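Alternansucrase (PDB 6HVG) belongs to glycoside hydrolase family 70, whose fold is built round a TIM barrel, and also carries choline-binding-type repeats and a bound calcium ion. Local coordinates at residues V731-N736 with G860-A865; S883-K888 with Q908-I913; Q903-Q908 with G933-N938; T927-M932 with D971-K976. One frame throughout, in Å; residues are numbered along the deposited sequence.

Interaction 1 of 4, residues V731-N736 with G860-A865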
loop_
_atom_site.group_PDB
_atom_site.type_symbol
_atom_site.label_atom_id
_atom_site.label_comp_id
_atom_site.label_asym_id
_atom_site.label_seq_id
_atom_site.Cartn_x
_atom_site.Cartn_y
_atom_site.Cartn_z
ATOM N N VAL A 731 27.485 6.385 -10.173
ATOM C CA VAL A 731 28.899 6.760 -10.153
ATOM C C VAL A 731 29.761 5.518 -10.341
ATOM O O VAL A 731 29.732 4.608 -9.505
ATOM C CB VAL A 731 29.263 7.441 -8.821
ATOM C CG1 VAL A 731 30.765 7.722 -8.724
ATOM C CG2 VAL A 731 28.478 8.722 -8.635
ATOM N N ASN A 732 30.544 5.474 -11.413
ATOM C CA ASN A 732 31.450 4.346 -11.581
ATOM C C ASN A 732 32.636 4.476 -10.636
ATOM O O ASN A 732 33.208 5.558 -10.472
ATOM C CB ASN A 732 31.949 4.177 -13.015
ATOM C CG ASN A 732 32.441 2.750 -13.282
ATOM O OD1 ASN A 732 33.622 2.434 -13.094
ATOM N ND2 ASN A 732 31.539 1.881 -13.672
ATOM N N ARG A 733 33.004 3.355 -10.025
ATOM C CA ARG A 733 34.057 3.329 -9.043
ATOM C C ARG A 733 35.125 2.275 -9.340
ATOM O O ARG A 733 35.963 1.972 -8.492
ATOM C CB ARG A 733 33.429 3.090 -7.677
ATOM C CG ARG A 733 32.622 4.276 -7.189
ATOM C CD ARG A 733 32.040 4.034 -5.816
ATOM N NE ARG A 733 31.297 5.190 -5.336
ATOM C CZ ARG A 733 29.997 5.407 -5.549
ATOM N NH1 ARG A 733 29.255 4.562 -6.238
ATOM N NH2 ARG A 733 29.437 6.505 -5.073
ATOM N N ILE A 734 35.136 1.756 -10.564
ATOM C CA ILE A 734 36.140 0.770 -10.967
ATOM C C ILE A 734 37.514 1.404 -10.953
ATOM O O ILE A 734 38.451 0.835 -10.394
ATOM C CB ILE A 734 35.845 0.211 -12.368
ATOM C CG1 ILE A 734 34.594 -0.684 -12.315
ATOM C CG2 ILE A 734 37.044 -0.555 -12.915
ATOM C CD1 ILE A 734 34.047 -1.103 -13.669
ATOM N N ALA A 735 37.622 2.583 -11.570
ATOM C CA ALA A 735 38.849 3.383 -11.500
ATOM C C ALA A 735 38.497 4.865 -11.508
ATOM O O ALA A 735 38.661 5.545 -12.516
ATOM C CB ALA A 735 39.779 3.053 -12.650
ATOM N N ASN A 736 38.015 5.344 -10.367
ATOM C CA ASN A 736 37.553 6.719 -10.230
ATOM C C ASN A 736 38.675 7.608 -9.728
ATOM O O ASN A 736 38.955 7.626 -8.539
ATOM C CB ASN A 736 36.343 6.779 -9.282
ATOM C CG ASN A 736 35.787 8.168 -9.129
ATOM O OD1 ASN A 736 36.411 9.115 -9.508
ATOM N ND2 ASN A 736 34.599 8.283 -8.583
ATOM N N GLY A 860 41.213 10.751 -1.564
ATOM C CA GLY A 860 41.852 10.386 -2.806
ATOM C C GLY A 860 40.988 9.549 -3.708
ATOM O O GLY A 860 39.813 9.302 -3.445
ATOM N N GLY A 861 41.595 9.083 -4.784
ATOM C CA GLY A 861 40.890 8.319 -5.788
ATOM C C GLY A 861 40.412 6.975 -5.279
ATOM O O GLY A 861 40.761 6.557 -4.171
ATOM N N GLN A 862 39.614 6.294 -6.093
ATOM C CA GLN A 862 39.096 4.976 -5.734
ATOM C C GLN A 862 39.317 3.979 -6.843
ATOM O O GLN A 862 39.396 4.351 -8.019
ATOM C CB GLN A 862 37.608 5.063 -5.413
ATOM C CG GLN A 862 36.968 3.743 -5.027
ATOM C CD GLN A 862 35.582 3.909 -4.441
ATOM O OE1 GLN A 862 34.977 4.972 -4.539
ATOM N NE2 GLN A 862 35.114 2.870 -3.754
ATOM N N THR A 863 39.457 2.714 -6.455
ATOM C CA THR A 863 39.295 1.594 -7.389
ATOM C C THR A 863 38.399 0.564 -6.745
ATOM O O THR A 863 38.203 0.545 -5.530
ATOM C CB THR A 863 40.601 0.867 -7.772
ATOM O OG1 THR A 863 41.231 0.355 -6.591
ATOM C CG2 THR A 863 41.559 1.785 -8.528
ATOM N N MET A 864 37.839 -0.272 -7.600
ATOM C CA MET A 864 36.940 -1.310 -7.187
ATOM C C MET A 864 37.066 -2.425 -8.221
ATOM O O MET A 864 37.052 -2.173 -9.436
ATOM C CB MET A 864 35.508 -0.782 -7.088
ATOM C CG MET A 864 34.563 -1.694 -6.333
ATOM S SD MET A 864 32.848 -1.082 -6.246
ATOM C CE MET A 864 32.995 0.134 -4.961
ATOM N N ALA A 865 37.219 -3.649 -7.727
ATOM C CA ALA A 865 37.407 -4.831 -8.561
ATOM C C ALA A 865 36.809 -6.026 -7.833
ATOM O O ALA A 865 36.437 -5.930 -6.667
ATOM C CB ALA A 865 38.881 -5.070 -8.830
#

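Interaction 2 of 4, residues S883-K888 with Q908-I913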
loop_
_atom_site.group_PDB
_atom_site.type_symbol
_atom_site.label_atom_id
_atom_site.label_comp_id
_atom_site.label_asym_id
_atom_site.label_seq_id
_atom_site.Cartn_x
_atom_site.Cartn_y
_atom_site.Cartn_z
ATOM N N SER A 883 37.940 -2.943 -2.684
ATOM C CA SER A 883 37.757 -1.487 -2.817
ATOM C C SER A 883 38.853 -0.780 -2.054
ATOM O O SER A 883 39.087 -1.087 -0.882
ATOM C CB SER A 883 36.385 -1.035 -2.288
ATOM O OG SER A 883 36.156 0.346 -2.513
ATOM N N VAL A 884 39.501 0.173 -2.719
ATOM C CA VAL A 884 40.662 0.877 -2.195
ATOM C C VAL A 884 40.480 2.376 -2.333
ATOM O O VAL A 884 39.899 2.816 -3.300
ATOM C CB VAL A 884 41.954 0.500 -2.971
ATOM C CG1 VAL A 884 43.128 1.365 -2.532
ATOM C CG2 VAL A 884 42.264 -0.986 -2.795
ATOM N N ARG A 885 40.961 3.140 -1.356
ATOM C CA ARG A 885 41.146 4.583 -1.480
ATOM C C ARG A 885 42.639 4.874 -1.224
ATOM O O ARG A 885 43.224 4.314 -0.312
ATOM C CB ARG A 885 40.259 5.361 -0.483
ATOM C CG ARG A 885 38.746 5.406 -0.791
ATOM C CD ARG A 885 38.344 6.150 -2.100
ATOM N NE ARG A 885 38.235 7.604 -1.964
ATOM C CZ ARG A 885 37.260 8.226 -1.300
ATOM N NH1 ARG A 885 36.277 7.557 -0.707
ATOM N NH2 ARG A 885 37.265 9.548 -1.221
ATOM N N PHE A 886 43.234 5.797 -1.983
ATOM C CA PHE A 886 44.685 6.017 -1.971
ATOM C C PHE A 886 45.300 7.044 -0.987
ATOM O O PHE A 886 46.439 6.858 -0.576
ATOM C CB PHE A 886 45.140 6.378 -3.378
ATOM C CG PHE A 886 44.769 5.370 -4.412
ATOM C CD1 PHE A 886 45.294 4.086 -4.371
ATOM C CD2 PHE A 886 43.879 5.696 -5.420
ATOM C CE1 PHE A 886 44.952 3.143 -5.330
ATOM C CE2 PHE A 886 43.534 4.760 -6.386
ATOM C CZ PHE A 886 44.075 3.474 -6.340
ATOM N N GLY A 887 44.605 8.131 -0.649
ATOM C CA GLY A 887 45.165 9.204 0.178
ATOM C C GLY A 887 44.825 10.534 -0.432
ATOM O O GLY A 887 44.189 10.547 -1.451
ATOM N N LYS A 888 45.257 11.652 0.141
ATOM C CA LYS A 888 44.673 12.947 -0.206
ATOM C C LYS A 888 44.817 13.401 -1.646
ATOM O O LYS A 888 43.805 13.748 -2.297
ATOM C CB LYS A 888 45.127 14.072 0.695
ATOM C CG LYS A 888 44.077 15.166 0.772
ATOM C CD LYS A 888 44.552 16.375 1.560
ATOM C CE LYS A 888 43.401 17.216 2.121
ATOM N NZ LYS A 888 42.792 16.632 3.358
ATOM N N GLN A 908 47.362 7.848 4.884
ATOM C CA GLN A 908 45.931 7.852 4.581
ATOM C C GLN A 908 45.640 6.682 3.610
ATOM O O GLN A 908 46.542 5.901 3.293
ATOM C CB GLN A 908 45.528 9.197 3.969
ATOM C CG GLN A 908 45.568 10.337 4.940
ATOM C CD GLN A 908 45.227 11.675 4.324
ATOM O OE1 GLN A 908 44.960 11.787 3.135
ATOM N NE2 GLN A 908 45.208 12.707 5.158
ATOM N N GLY A 909 44.394 6.574 3.159
ATOM C CA GLY A 909 43.962 5.492 2.310
ATOM C C GLY A 909 43.443 4.323 3.125
ATOM O O GLY A 909 43.727 4.210 4.311
ATOM N N ILE A 910 42.674 3.450 2.482
ATOM C CA ILE A 910 42.033 2.334 3.158
ATOM C C ILE A 910 41.793 1.187 2.168
ATOM O O ILE A 910 41.689 1.423 0.966
ATOM C CB ILE A 910 40.704 2.800 3.798
ATOM C CG1 ILE A 910 40.125 1.737 4.725
ATOM C CG2 ILE A 910 39.673 3.139 2.738
ATOM C CD1 ILE A 910 39.038 2.260 5.667
ATOM N N GLY A 911 41.738 -0.043 2.680
ATOM C CA GLY A 911 41.491 -1.221 1.858
ATOM C C GLY A 911 40.318 -2.006 2.401
ATOM O O GLY A 911 40.280 -2.330 3.589
ATOM N N VAL A 912 39.341 -2.285 1.545
ATOM C CA VAL A 912 38.143 -3.022 1.952
ATOM C C VAL A 912 37.944 -4.266 1.079
ATOM O O VAL A 912 37.991 -4.186 -0.150
ATOM C CB VAL A 912 36.903 -2.152 1.889
ATOM C CG1 VAL A 912 35.677 -2.927 2.371
ATOM C CG2 VAL A 912 37.115 -0.920 2.737
ATOM N N ILE A 913 37.774 -5.407 1.752
ATOM C CA ILE A 913 37.480 -6.681 1.127
ATOM C C ILE A 913 36.147 -7.178 1.681
ATOM O O ILE A 913 35.981 -7.256 2.901
ATOM C CB ILE A 913 38.568 -7.723 1.438
ATOM C CG1 ILE A 913 39.951 -7.170 1.072
ATOM C CG2 ILE A 913 38.286 -9.012 0.672
ATOM C CD1 ILE A 913 41.088 -7.995 1.617
#

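Interaction 3 of 4, residues Q903-Q908 with G933-N938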
loop_
_atom_site.group_PDB
_atom_site.type_symbol
_atom_site.label_atom_id
_atom_site.label_comp_id
_atom_site.label_asym_id
_atom_site.label_seq_id
_atom_site.Cartn_x
_atom_site.Cartn_y
_atom_site.Cartn_z
ATOM N N GLN A 903 52.612 15.550 1.898
ATOM C CA GLN A 903 52.886 14.183 2.337
ATOM C C GLN A 903 51.715 13.529 3.056
ATOM O O GLN A 903 51.806 12.359 3.417
ATOM C CB GLN A 903 54.151 14.138 3.201
ATOM C CG GLN A 903 55.408 14.410 2.383
ATOM C CD GLN A 903 55.660 13.366 1.304
ATOM O OE1 GLN A 903 55.815 13.704 0.130
ATOM N NE2 GLN A 903 55.707 12.091 1.698
ATOM N N ASP A 904 50.604 14.257 3.207
ATOM C CA ASP A 904 49.427 13.769 3.935
ATOM C C ASP A 904 48.996 12.382 3.485
ATOM O O ASP A 904 48.556 11.582 4.295
ATOM C CB ASP A 904 48.242 14.730 3.776
ATOM C CG ASP A 904 48.480 16.094 4.428
ATOM O OD1 ASP A 904 49.649 16.488 4.605
ATOM O OD2 ASP A 904 47.487 16.789 4.746
ATOM N N TYR A 905 49.124 12.107 2.193
ATOM C CA TYR A 905 48.696 10.832 1.612
ATOM C C TYR A 905 49.302 9.565 2.205
ATOM O O TYR A 905 48.639 8.518 2.216
ATOM C CB TYR A 905 48.946 10.821 0.096
ATOM C CG TYR A 905 50.390 10.641 -0.335
ATOM C CD1 TYR A 905 51.224 11.741 -0.517
ATOM C CD2 TYR A 905 50.910 9.387 -0.581
ATOM C CE1 TYR A 905 52.536 11.601 -0.929
ATOM C CE2 TYR A 905 52.229 9.231 -0.997
ATOM C CZ TYR A 905 53.041 10.342 -1.169
ATOM O OH TYR A 905 54.350 10.209 -1.586
ATOM N N LYS A 906 50.552 9.634 2.656
ATOM C CA LYS A 906 51.295 8.424 3.021
ATOM C C LYS A 906 50.623 7.603 4.126
ATOM O O LYS A 906 50.625 6.368 4.065
ATOM C CB LYS A 906 52.764 8.736 3.378
ATOM C CG LYS A 906 53.770 8.358 2.284
ATOM C CD LYS A 906 54.100 6.861 2.319
ATOM C CE LYS A 906 55.306 6.443 1.480
ATOM N NZ LYS A 906 55.041 6.378 0.017
ATOM N N ASN A 907 50.040 8.276 5.118
ATOM C CA ASN A 907 49.363 7.578 6.208
ATOM C C ASN A 907 47.850 7.523 6.072
ATOM O O ASN A 907 47.149 7.170 7.020
ATOM C CB ASN A 907 49.799 8.189 7.532
ATOM C CG ASN A 907 51.302 8.085 7.734
ATOM O OD1 ASN A 907 52.001 9.100 7.758
ATOM N ND2 ASN A 907 51.813 6.858 7.827
ATOM N N GLN A 908 47.362 7.848 4.884
ATOM C CA GLN A 908 45.931 7.852 4.581
ATOM C C GLN A 908 45.640 6.682 3.610
ATOM O O GLN A 908 46.542 5.901 3.293
ATOM C CB GLN A 908 45.528 9.197 3.969
ATOM C CG GLN A 908 45.568 10.337 4.940
ATOM C CD GLN A 908 45.227 11.675 4.324
ATOM O OE1 GLN A 908 44.960 11.787 3.135
ATOM N NE2 GLN A 908 45.208 12.707 5.158
ATOM N N GLY A 933 48.312 0.640 -4.004
ATOM C CA GLY A 933 48.822 1.635 -4.927
ATOM C C GLY A 933 50.306 1.891 -4.823
ATOM O O GLY A 933 50.911 1.691 -3.791
ATOM N N LYS A 934 50.876 2.395 -5.904
ATOM C CA LYS A 934 52.311 2.682 -6.017
ATOM C C LYS A 934 52.757 3.906 -5.204
ATOM O O LYS A 934 53.946 4.215 -5.132
ATOM C CB LYS A 934 52.671 2.837 -7.505
ATOM C CG LYS A 934 52.307 1.584 -8.312
ATOM C CD LYS A 934 53.353 1.140 -9.330
ATOM C CE LYS A 934 53.343 -0.376 -9.548
ATOM N NZ LYS A 934 52.079 -0.830 -10.197
ATOM N N ALA A 935 51.799 4.617 -4.616
ATOM C CA ALA A 935 52.087 5.603 -3.580
ATOM C C ALA A 935 52.315 4.965 -2.212
ATOM O O ALA A 935 52.679 5.660 -1.286
ATOM C CB ALA A 935 50.964 6.627 -3.513
ATOM N N HIS A 936 52.115 3.654 -2.090
ATOM C CA HIS A 936 52.312 2.952 -0.825
ATOM C C HIS A 936 53.178 1.708 -0.960
ATOM O O HIS A 936 52.803 0.646 -0.463
ATOM C CB HIS A 936 50.956 2.563 -0.241
ATOM C CG HIS A 936 50.090 3.733 0.068
ATOM N ND1 HIS A 936 50.045 4.301 1.317
ATOM C CD2 HIS A 936 49.255 4.455 -0.709
ATOM C CE1 HIS A 936 49.211 5.324 1.299
ATOM N NE2 HIS A 936 48.713 5.432 0.084
ATOM N N LYS A 937 54.339 1.855 -1.608
ATOM C CA LYS A 937 55.269 0.742 -1.757
ATOM C C LYS A 937 55.883 0.425 -0.412
ATOM O O LYS A 937 56.215 1.330 0.361
ATOM C CB LYS A 937 56.386 1.055 -2.762
ATOM C CG LYS A 937 55.920 1.541 -4.119
ATOM C CD LYS A 937 57.079 1.784 -5.073
ATOM C CE LYS A 937 56.573 2.139 -6.464
ATOM N NZ LYS A 937 57.602 2.794 -7.303
ATOM N N ASN A 938 56.004 -0.878 -0.132
ATOM C CA ASN A 938 56.738 -1.398 1.046
ATOM C C ASN A 938 56.205 -0.965 2.425
ATOM O O ASN A 938 56.816 -1.213 3.445
ATOM C CB ASN A 938 58.217 -1.055 0.900
ATOM C CG ASN A 938 58.796 -1.588 -0.408
ATOM O OD1 ASN A 938 59.278 -0.819 -1.244
ATOM N ND2 ASN A 938 58.692 -2.898 -0.615
#

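Interaction 4 of 4, residues T927-M932 with D971-K976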
loop_
_atom_site.group_PDB
_atom_site.type_symbol
_atom_site.label_atom_id
_atom_site.label_comp_id
_atom_site.label_asym_id
_atom_site.label_seq_id
_atom_site.Cartn_x
_atom_site.Cartn_y
_atom_site.Cartn_z
ATOM N N THR A 927 45.390 -16.635 -4.159
ATOM C CA THR A 927 45.834 -15.417 -3.495
ATOM C C THR A 927 44.877 -14.281 -3.811
ATOM O O THR A 927 44.479 -14.090 -4.963
ATOM C CB THR A 927 47.223 -14.992 -3.979
ATOM O OG1 THR A 927 47.142 -14.567 -5.340
ATOM C CG2 THR A 927 48.165 -16.156 -3.869
ATOM N N ILE A 928 44.514 -13.517 -2.790
ATOM C CA ILE A 928 43.631 -12.367 -2.978
ATOM C C ILE A 928 44.364 -11.072 -2.660
ATOM O O ILE A 928 45.006 -10.949 -1.627
ATOM C CB ILE A 928 42.341 -12.525 -2.155
ATOM C CG1 ILE A 928 41.432 -13.516 -2.871
ATOM C CG2 ILE A 928 41.614 -11.199 -2.000
ATOM C CD1 ILE A 928 40.212 -13.884 -2.075
ATOM N N THR A 929 44.255 -10.103 -3.568
ATOM C CA THR A 929 45.092 -8.906 -3.512
ATOM C C THR A 929 44.343 -7.572 -3.432
ATOM O O THR A 929 43.366 -7.329 -4.140
ATOM C CB THR A 929 46.026 -8.835 -4.728
ATOM O OG1 THR A 929 46.715 -10.078 -4.869
ATOM C CG2 THR A 929 47.030 -7.740 -4.533
ATOM N N LEU A 930 44.845 -6.716 -2.556
ATOM C CA LEU A 930 44.437 -5.321 -2.464
ATOM C C LEU A 930 45.513 -4.431 -3.063
ATOM O O LEU A 930 46.574 -4.285 -2.497
ATOM C CB LEU A 930 44.252 -4.918 -1.006
ATOM C CG LEU A 930 42.955 -5.287 -0.282
ATOM C CD1 LEU A 930 43.053 -4.877 1.172
ATOM C CD2 LEU A 930 41.745 -4.640 -0.929
ATOM N N HIS A 931 45.237 -3.816 -4.202
ATOM C CA HIS A 931 46.208 -2.915 -4.810
ATOM C C HIS A 931 46.116 -1.533 -4.130
ATOM O O HIS A 931 45.449 -0.610 -4.613
ATOM C CB HIS A 931 46.002 -2.818 -6.338
ATOM C CG HIS A 931 46.047 -4.134 -7.039
ATOM N ND1 HIS A 931 44.918 -4.892 -7.266
ATOM C CD2 HIS A 931 47.084 -4.833 -7.549
ATOM C CE1 HIS A 931 45.259 -6.004 -7.887
ATOM N NE2 HIS A 931 46.570 -5.991 -8.070
ATOM N N MET A 932 46.817 -1.415 -3.010
ATOM C CA MET A 932 46.867 -0.187 -2.225
ATOM C C MET A 932 47.546 0.962 -2.964
ATOM O O MET A 932 47.438 2.102 -2.542
ATOM C CB MET A 932 47.637 -0.430 -0.929
ATOM C CG MET A 932 46.962 -1.386 0.044
ATOM S SD MET A 932 45.458 -0.689 0.748
ATOM C CE MET A 932 44.259 -1.573 -0.162
ATOM N N ASP A 971 51.100 -3.940 -3.279
ATOM C CA ASP A 971 49.985 -4.862 -3.087
ATOM C C ASP A 971 50.093 -5.604 -1.753
ATOM O O ASP A 971 51.166 -6.077 -1.371
ATOM C CB ASP A 971 49.905 -5.866 -4.256
ATOM C CG ASP A 971 49.982 -5.198 -5.608
ATOM O OD1 ASP A 971 49.674 -3.988 -5.686
ATOM O OD2 ASP A 971 50.351 -5.861 -6.596
ATOM N N LEU A 972 48.956 -5.709 -1.068
ATOM C CA LEU A 972 48.838 -6.558 0.109
ATOM C C LEU A 972 48.359 -7.908 -0.375
ATOM O O LEU A 972 47.238 -7.998 -0.882
ATOM C CB LEU A 972 47.792 -6.027 1.070
ATOM C CG LEU A 972 48.118 -4.804 1.912
ATOM C CD1 LEU A 972 46.921 -4.510 2.794
ATOM C CD2 LEU A 972 49.362 -5.039 2.751
ATOM N N ILE A 973 49.175 -8.957 -0.222
ATOM C CA ILE A 973 48.787 -10.282 -0.726
ATOM C C ILE A 973 48.178 -11.127 0.402
ATOM O O ILE A 973 48.700 -11.168 1.511
ATOM C CB ILE A 973 49.958 -11.047 -1.376
ATOM C CG1 ILE A 973 50.857 -10.116 -2.212
ATOM C CG2 ILE A 973 49.412 -12.198 -2.221
ATOM C CD1 ILE A 973 50.287 -9.720 -3.549
ATOM N N PHE A 974 47.073 -11.801 0.104
ATOM C CA PHE A 974 46.387 -12.637 1.082
ATOM C C PHE A 974 46.220 -14.050 0.538
ATOM O O PHE A 974 45.996 -14.239 -0.658
ATOM C CB PHE A 974 45.001 -12.080 1.408
ATOM C CG PHE A 974 45.017 -10.766 2.137
ATOM C CD1 PHE A 974 45.136 -9.578 1.440
ATOM C CD2 PHE A 974 44.901 -10.721 3.525
ATOM C CE1 PHE A 974 45.135 -8.365 2.111
ATOM C CE2 PHE A 974 44.897 -9.510 4.208
ATOM C CZ PHE A 974 45.015 -8.331 3.503
ATOM N N HIS A 975 46.314 -15.027 1.434
ATOM C CA HIS A 975 46.234 -16.446 1.076
ATOM C C HIS A 975 45.087 -17.099 1.842
ATOM O O HIS A 975 44.486 -16.471 2.723
ATOM C CB HIS A 975 47.560 -17.155 1.406
ATOM C CG HIS A 975 48.762 -16.513 0.784
ATOM N ND1 HIS A 975 49.228 -16.860 -0.465
ATOM C CD2 HIS A 975 49.588 -15.539 1.236
ATOM C CE1 HIS A 975 50.286 -16.125 -0.759
ATOM N NE2 HIS A 975 50.526 -15.315 0.255
ATOM N N LYS A 976 44.827 -18.372 1.546
ATOM C CA LYS A 976 43.837 -19.150 2.290
ATOM C C LYS A 976 44.163 -19.102 3.781
ATOM O O LYS A 976 43.297 -18.868 4.610
ATOM C CB LYS A 976 43.793 -20.603 1.790
ATOM C CG LYS A 976 42.738 -21.488 2.457
ATOM C CD LYS A 976 42.809 -22.936 1.978
ATOM C CE LYS A 976 41.703 -23.791 2.586
ATOM N NZ LYS A 976 41.944 -24.084 4.037
#

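Interaction 1 of 4, residues V731-N736 with G860-A865
Arg733 lays its aliphatic stem across the amide of Gln862, with Arg733 CD 3.3 Å from Gln862 OE1. Because the arginine runs extended from CG to NE, methylenes rather than charged nitrogens do most of the touching. OE1 lies at the edge of the guanidinium, in its plane, and the amide is turned 63° against that group. Arg733 NE donates to Lys818 O and Gln862 OE1 accepts from Lys818 N. A long stem with a polar end suits both residues to this buried place, where Lys818 serves both, with Asn817 and Ser883 also gripping Gln862 NE2.

Met864 closes the same packed side: a bend at chi3 (-78°) swings its CE to 4.0 Å from Arg733 CB. Asn736 stands on this side too, its CB 4.4 Å from Gln862 CB. These two form a hydrogen-bonded pair: Gln862 N to Asn736 O and Asn736 N to Gln862 O are both 2.9 Å, the latter bent (131°). A third backbone bond runs from Met864 N to Ile734 O.

On the opposite face the pair Ala735 and Thr863, non-hydrogen-bonded and partly exposed, is looser, with Ala735 CA 4.3 Å from Thr863 CG2. Thr863 also leans on the Ile734 carbonyl, its CB 3.4 Å from Ile734 O. An Asx turn, in which Asn732 OD1 accepts from Ile734 N, precedes the strand.

Short strand 735-736 thus adds to strand 862-866, which pairs on its other edge with strand 881-885 and follows helix 844-857 in the chain.

Interaction 2 of 4, residues S883-K888 with Q908-I913
Arg885 sets its CB against CG2 of Ile910, 4.0 Å away, within an antiparallel pair of strands, 883-885 and 910-913, whose directions differ by 173°. They belong to the large antiparallel sheet, probably the domain usually called C in this family. Ile910 CG1 lies anti to the backbone N (chi1 -170°), which leaves CG2 to meet the arginine. Beyond that methylene Arg885 bends at chi2 and chi3 and carries its guanidinium away from Ile910, to bonds with Gly860 O and Thr816 O, so the buried charge has partners.

Two hydrogen-bonded pairs hold the backbones. Ser883 N reaches Val912 O at 2.8 Å and Val912 N returns to Ser883 O; Arg885 N meets Ile910 O at 3.0 Å, answered by Ile910 N to Arg885 O. Ser883, Arg885, Ile910 and Val912 share one face, where Ser883 and Val912 lie side by side, CB to CB 4.4 Å. On the other face Val884 stands opposite Gly911 and is touched by Leu930 and Met932.

Past the strands two glycines, Gly887 and Gly909, take positive phi angles; Gly909 also faces the carbonyls of Arg885 and Phe886, which leave no room for a side chain. Lys888 and Gln908 meet there: the glutamine, extended beyond CG, brings its OE1 to 3.3 Å from Lys888 CB, whereas Lys888 NZ bonds to Arg1019 O.

Interaction 3 of 4, residues Q903-Q908 with G933-N938
Lys906 reaches across to the backbone of Ala935, its NZ 2.8 Å from Ala935 O in a hydrogen bond whose donor stands above the carbonyl plane, 40° out of it. Bends at chi2 and chi4 curl the lysine so that its ammonium, rather than its stem, reaches that oxygen. Tyr905 arrives beside it: with CG placed between the backbone N and carbonyl carbon (chi1 75°), the ring turns an edge to Ala935, its CE2 3.6 Å from Ala935 O, which lies in the ring plane. The same carbon packs on Ala935 CB at 3.8 Å, a small methyl suited to a broad ring.

The contact joins the loop between strands 881-885 and 910-915 to the loop between strands 927-931 and 940-947. Residues 933-936 form a type I beta turn, closed by His936 N to Gly933 O. Residues 904-906 take helical backbone angles without regular helix bonding, flanked by bonds Lys906 N to Gln903 O and Gln908 N to Tyr905 O.

His936 brings its ring edge against the carbonyls of Tyr905 and Lys906. CE1 comes 3.3 Å from Lys906 O and 3.4 Å from Tyr905 O; Gln908 O approaches obliquely. A histidine suits this carbonyl-lined place because its polarised C-H and two nitrogens can all face oxygens: NE2 bonds to Phe886 O and ND1 to Gln939 OE1. Such surroundings might favour a protonated ring, although nearby Lys906 NZ may disfavour it.

Interaction 4 of 4, residues T927-M932 with D971-K976
Ile928 and Phe974 are joined by two backbone hydrogen bonds, Ile928 N to Phe974 O at 2.7 Å and Phe974 N to Ile928 O at 2.8 Å. Leu930 and Leu972 repeat the pattern, with Leu930 N donating to Leu972 O and Leu972 N to Leu930 O.

Apolar contacts fill the face these four residues share. Leu930 CD1 lies 4.2 Å from both Leu972 CD1 and Phe974 CE1, and beyond the strand Met932 CG meets Leu972 CG at 4.1 Å. Together the strands make a two-stranded antiparallel sheet that lies with this apolar face over the larger antiparallel sheet: Leu930 reaches Thr882 and Ile913, and the Phe974 ring packs edge-to-face with Trp1007. Large apolar residues suit such a buried layer.

Polar and beta-branched residues take the more exposed face, where threonine, histidine and aspartate can be solvated. Thr929 CG2, anti to the backbone N, meets Asp971 CB at 3.4 Å, and Ile973 lies alongside Thr929, pointing the same way. His931 and Asp971 cross with ring and carboxylate planes 80° apart, His931 CD2 being 3.3 Å from Asp971 OD1. His931 is also the centre of an inverse gamma turn, where the chain leaves the strand.

Overall arrangement
All four contacts lie in one antiparallel beta region, inserted in sequence between barrel strands 821-825 and 1045-1047 except for short strand 735-736, which comes from before 821-825. Interactions 1 and 2 belong to one sheet, their centres about 10 Å apart, because strands 862-866 and 881-885 are neighbours. Interaction 2 also touches interaction 3, which shares Gln908, and interaction 4, about 14 Å away between centres, where Met932 packs on Val884 and Gly911. Interaction 1 closes before the others open, whereas interaction 3 alternates along the chain with both 2 and 4. Interaction 2 therefore joins 1, 3 and 4 by direct contact, while 1 touches neither 3 nor 4.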